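Local coordinates for protein GCN5-related N-acetyltransferase (Kribbella flavida, PDB 4IUS) that probably transfers an acyl group, most likely acetyl from acetyl-coenzyme A as in other GNAT-family acetyltransferases, to an acceptor, at residues A[207-210]-A[211-215]; A[17-21]-A[22-26]. The protein carries 1 engineered substitution. All blocks are in the same frame, centred on the assembly; numbering follows the deposited sequence. Where two conformers were deposited one is given.

Interaction 1 (A[207-210]-A[211-215]); sequences TAYA and TQQAF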
loop_
_atom_site.group_PDB
_atom_site.type_symbol
_atom_site.label_atom_id
_atom_site.label_comp_id
_atom_site.label_asym_id
_atom_site.label_seq_id
_atom_site.Cartn_x
_atom_site.Cartn_y
_atom_site.Cartn_z
ATOM N N THR A 207 7.812 9.807 6.860
ATOM C CA THR A 207 7.991 8.400 6.459
ATOM C C THR A 207 8.854 7.668 7.469
ATOM O O THR A 207 8.513 6.576 7.924
ATOM C CB THR A 207 8.630 8.302 5.070
ATOM O OG1 THR A 207 7.810 8.986 4.113
ATOM C CG2 THR A 207 8.782 6.862 4.629
ATOM N N ALA A 208 9.968 8.273 7.862
ATOM C CA ALA A 208 10.909 7.658 8.789
ATOM C C ALA A 208 10.275 7.439 10.151
ATOM O O ALA A 208 10.399 6.388 10.757
ATOM C CB ALA A 208 12.186 8.497 8.873
ATOM N N TYR A 209 9.562 8.457 10.640
ATOM C CA TYR A 209 8.963 8.383 11.967
ATOM C C TYR A 209 7.798 7.416 12.008
ATOM O O TYR A 209 7.660 6.664 12.959
ATOM C CB TYR A 209 8.542 9.804 12.446
ATOM C CG TYR A 209 8.116 9.846 13.885
ATOM C CD1 TYR A 209 9.039 9.666 14.913
ATOM C CD2 TYR A 209 6.791 10.102 14.223
ATOM C CE1 TYR A 209 8.611 9.684 16.214
ATOM C CE2 TYR A 209 6.385 10.121 15.541
ATOM C CZ TYR A 209 7.318 9.895 16.534
ATOM O OH TYR A 209 6.914 9.935 17.875
ATOM N N ALA A 210 6.999 7.361 10.940
ATOM C CA ALA A 210 5.922 6.376 10.843
ATOM C C ALA A 210 6.502 4.936 10.827
ATOM O O ALA A 210 6.014 4.043 11.523
ATOM C CB ALA A 210 5.051 6.572 9.616
ATOM N N THR A 211 7.574 4.747 10.047
ATOM C CA THR A 211 8.222 3.443 9.986
ATOM C C THR A 211 8.723 3.059 11.389
ATOM O O THR A 211 8.545 1.930 11.854
ATOM C CB THR A 211 9.377 3.418 8.974
ATOM O OG1 THR A 211 8.903 3.848 7.710
ATOM C CG2 THR A 211 9.920 2.001 8.822
ATOM N N GLN A 212 9.384 4.015 12.044
ATOM C CA GLN A 212 9.923 3.762 13.361
ATOM C C GLN A 212 8.840 3.385 14.339
ATOM O O GLN A 212 9.018 2.464 15.133
ATOM C CB GLN A 212 10.642 5.004 13.862
ATOM C CG GLN A 212 11.334 4.812 15.199
ATOM C CD GLN A 212 11.981 6.076 15.665
ATOM O OE1 GLN A 212 11.309 7.069 15.857
ATOM N NE2 GLN A 212 13.289 6.068 15.744
ATOM N N GLN A 213 7.688 4.048 14.305
ATOM C CA GLN A 213 6.615 3.679 15.191
ATOM C C GLN A 213 5.994 2.314 14.879
ATOM O O GLN A 213 5.662 1.537 15.795
ATOM C CB GLN A 213 5.555 4.798 15.208
ATOM C CG GLN A 213 6.081 6.145 15.695
ATOM C CD GLN A 213 6.845 5.996 16.985
ATOM O OE1 GLN A 213 6.301 5.533 17.980
ATOM N NE2 GLN A 213 8.149 6.320 16.958
ATOM N N ALA A 214 5.878 1.979 13.600
ATOM C CA ALA A 214 5.403 0.672 13.222
ATOM C C ALA A 214 6.285 -0.422 13.838
ATOM O O ALA A 214 5.788 -1.430 14.311
ATOM C CB ALA A 214 5.349 0.539 11.693
ATOM N N PHE A 215 7.609 -0.198 13.837
ATOM C CA PHE A 215 8.533 -1.156 14.444
ATOM C C PHE A 215 8.503 -1.124 15.972
ATOM O O PHE A 215 8.522 -2.181 16.620
ATOM C CB PHE A 215 9.942 -0.838 13.997
ATOM C CG PHE A 215 10.248 -1.052 12.521
ATOM C CD1 PHE A 215 9.567 -1.964 11.742
ATOM C CD2 PHE A 215 11.259 -0.359 11.919
ATOM C CE1 PHE A 215 9.924 -2.183 10.419
ATOM C CE2 PHE A 215 11.618 -0.572 10.593
ATOM C CZ PHE A 215 10.957 -1.485 9.854
#

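Interaction 2 (A[17-21]-A[22-26]); sequences GLVRS and RRQVV. With SO4 (sulfate ion), chain C.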
loop_
_atom_site.group_PDB
_atom_site.type_symbol
_atom_site.label_atom_id
_atom_site.label_comp_id
_atom_site.label_asym_id
_atom_site.label_seq_id
_atom_site.Cartn_x
_atom_site.Cartn_y
_atom_site.Cartn_z
ATOM N N GLY A 17 -3.941 -8.924 5.140
ATOM C CA GLY A 17 -4.544 -7.646 5.565
ATOM C C GLY A 17 -5.854 -7.352 4.853
ATOM O O GLY A 17 -6.857 -6.956 5.483
ATOM N N LEU A 18 -5.870 -7.585 3.558
ATOM C CA LEU A 18 -7.020 -7.213 2.746
ATOM C C LEU A 18 -8.260 -8.018 3.102
ATOM O O LEU A 18 -9.381 -7.504 3.060
ATOM C CB LEU A 18 -6.737 -7.379 1.263
ATOM C CG LEU A 18 -5.784 -6.344 0.646
ATOM C CD1 LEU A 18 -5.295 -6.808 -0.726
ATOM C CD2 LEU A 18 -6.408 -4.947 0.535
ATOM N N VAL A 19 -8.079 -9.308 3.401
ATOM C CA VAL A 19 -9.217 -10.184 3.645
ATOM C C VAL A 19 -9.923 -9.898 4.962
ATOM O O VAL A 19 -11.038 -10.339 5.151
ATOM C CB VAL A 19 -8.869 -11.683 3.587
ATOM C CG1 VAL A 19 -8.330 -12.102 2.226
ATOM C CG2 VAL A 19 -7.941 -12.113 4.696
ATOM N N ARG A 20 -9.297 -9.145 5.869
ATOM C CA ARG A 20 -9.958 -8.819 7.127
ATOM C C ARG A 20 -11.239 -8.017 6.910
ATOM O O ARG A 20 -12.092 -8.039 7.798
ATOM C CB ARG A 20 -9.039 -8.062 8.069
ATOM C CG ARG A 20 -7.798 -8.837 8.476
ATOM C CD ARG A 20 -6.875 -7.955 9.288
ATOM N NE ARG A 20 -5.713 -8.687 9.797
ATOM C CZ ARG A 20 -4.449 -8.229 9.821
ATOM N NH1 ARG A 20 -4.130 -7.045 9.340
ATOM N NH2 ARG A 20 -3.502 -8.972 10.350
ATOM N N SER A 21 -11.354 -7.289 5.799
ATOM C CA SER A 21 -12.521 -6.456 5.551
ATOM C C SER A 21 -13.183 -6.641 4.177
ATOM O O SER A 21 -13.988 -5.827 3.741
ATOM C CB SER A 21 -12.163 -4.979 5.744
ATOM O OG SER A 21 -11.203 -4.595 4.814
ATOM N N ARG A 22 -12.818 -7.699 3.477
ATOM C CA ARG A 22 -13.331 -7.965 2.140
ATOM C C ARG A 22 -13.760 -9.404 1.970
ATOM O O ARG A 22 -13.124 -10.315 2.507
ATOM C CB ARG A 22 -12.283 -7.617 1.093
ATOM C CG ARG A 22 -11.926 -6.139 1.059
ATOM C CD ARG A 22 -10.691 -5.843 0.312
ATOM N NE ARG A 22 -10.352 -4.453 0.346
ATOM C CZ ARG A 22 -9.715 -3.818 1.311
ATOM N NH1 ARG A 22 -9.398 -4.435 2.422
ATOM N NH2 ARG A 22 -9.425 -2.527 1.144
ATOM N N ARG A 23 -14.839 -9.573 1.213
ATOM C CA ARG A 23 -15.312 -10.901 0.843
ATOM C C ARG A 23 -14.429 -11.460 -0.256
ATOM O O ARG A 23 -14.036 -10.736 -1.170
ATOM C CB ARG A 23 -16.788 -10.832 0.408
ATOM C CG ARG A 23 -17.361 -12.149 -0.068
ATOM C CD ARG A 23 -18.858 -12.051 -0.230
ATOM N NE ARG A 23 -19.250 -11.126 -1.284
ATOM C CZ ARG A 23 -19.352 -11.449 -2.568
ATOM N NH1 ARG A 23 -19.004 -12.644 -2.986
ATOM N NH2 ARG A 23 -19.767 -10.550 -3.447
ATOM N N GLN A 24 -14.148 -12.750 -0.167
ATOM C CA GLN A 24 -13.265 -13.423 -1.109
ATOM C C GLN A 24 -14.023 -14.196 -2.158
ATOM O O GLN A 24 -14.989 -14.912 -1.853
ATOM C CB GLN A 24 -12.380 -14.426 -0.381
ATOM C CG GLN A 24 -11.470 -13.814 0.639
ATOM C CD GLN A 24 -10.734 -14.865 1.408
ATOM O OE1 GLN A 24 -10.127 -15.753 0.831
ATOM N NE2 GLN A 24 -10.887 -14.826 2.726
ATOM N N VAL A 25 -13.547 -14.081 -3.387
ATOM C CA VAL A 25 -13.959 -14.937 -4.516
ATOM C C VAL A 25 -12.693 -15.635 -5.029
ATOM O O VAL A 25 -11.926 -15.075 -5.826
ATOM C CB VAL A 25 -14.639 -14.123 -5.616
ATOM C CG1 VAL A 25 -14.999 -15.036 -6.794
ATOM C CG2 VAL A 25 -15.855 -13.406 -5.028
ATOM N N VAL A 26 -12.394 -16.789 -4.461
ATOM C CA VAL A 26 -11.178 -17.514 -4.830
ATOM C C VAL A 26 -11.449 -18.304 -6.107
ATOM O O VAL A 26 -12.427 -19.028 -6.226
ATOM C CB VAL A 26 -10.699 -18.476 -3.741
ATOM C CG1 VAL A 26 -9.468 -19.272 -4.218
ATOM C CG2 VAL A 26 -10.388 -17.699 -2.455
HETATM S S SO4 C . -5.314 -12.170 11.148
HETATM O O1 SO4 C . -4.089 -11.525 11.667
HETATM O O2 SO4 C . -6.249 -11.136 10.651
HETATM O O3 SO4 C . -4.985 -12.998 9.966
HETATM O O4 SO4 C . -5.975 -12.949 12.208
#

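Interaction 1 (A[207-210]-A[211-215])
Q213 lies over the ring of Y209 one turn back along helix 202-216, the helix of a beta-alpha-beta unit of the GNAT fold that links strands 185-193 and 222-225. From CB the Q213 chain leaves with CG anti to the carbonyl carbon (chi1 -61°) and then bends at chi2 (-49°), which folds it back along the helix. CB passes 3.6 Å from Y209 O, the acceptor of the Q213 backbone N-H. CG makes a CH-pi contact over the ring face, 4.1 Å from the Y209 centroid. CD lies near CZ and OH, and NE2 ends 3.5 Å from Y209 CE1, the amide plane turned 28° from the ring. Q212, extended, brings OE1 obliquely to Y209 CD1 at 3.6 Å, its amide steeply inclined to the ring. The helix's own hydrogen bonds run alongside, each N-H from T211 to A214 donating to the carbonyl four residues back. On the buried flank T211 and A214 meet strand 185-193, and the T211 hydroxyl is also hydrogen-bonded to Y241 OH. T207 O is gripped twice, by T211 N at 3.0 Å and by T211 OG1 at 2.8 Å, the two reaching it from opposite faces of its carbonyl plane.

Interaction 2 (A[17-21]-A[22-26])
R22 runs its extended side chain past L18, which lays CD2 over the guanidinium, closing the turn between the C-terminal end of helix 6-19 and strand 22-27. The hydrogen bond across the turn runs from R22 NH1 to L18 O, 3.1 Å long and 158° at the hydrogen; it lies in the carbonyl plane, on a lone pair, and near the guanidinium plane. R22 NE turns to L42 O, so two backbone carbonyls fix the rotation of the group. Van der Waals contact adds to this: L18 CD2 sits over the centre of one guanidinium face, 3.6 Å from R22 CZ. Beyond the turn, V19 CG1 rests against the Q24 amide, 3.8 Å from CD. Were R22 cut back to an alanine, the carbonyls of L18 and L42 would probably lose this shared donor group and the L18 methyl its guanidinium cover. R20 binds a sulfate, probably from the crystallisation liquor, through two nearly straight hydrogen bonds, NE to O2 at 2.6 Å and NH2 to O1 at 2.9 Å; Q16 holds the same ion. In the fold, L18 and V19 pack helix 6-19 on L33 of strand 30-35, L18 also reaches strand 44-47, and strand 22-27 edges this three-stranded antiparallel sheet.

How the interactions relate
Interaction 1 is largely buried and interaction 2 lies at the surface; their centres are 26 Å apart, their nearest atoms about 12 Å, and they do not touch. They hold different elements. Residues 207-215 form successive turns of one helix set against the mixed eight-stranded sheet, whereas residues 17-26 carry the chain from a helix into an edge strand of a separate three-stranded sheet. The chemistry follows the place: mostly small and hydroxyl-bearing residues face the strands in interaction 1, joined by Q213 against W178, with Y209 and Q212 more accessible, while interaction 2 relies on arginines, one satisfying backbone carbonyls at a turn and another binding a solvent anion.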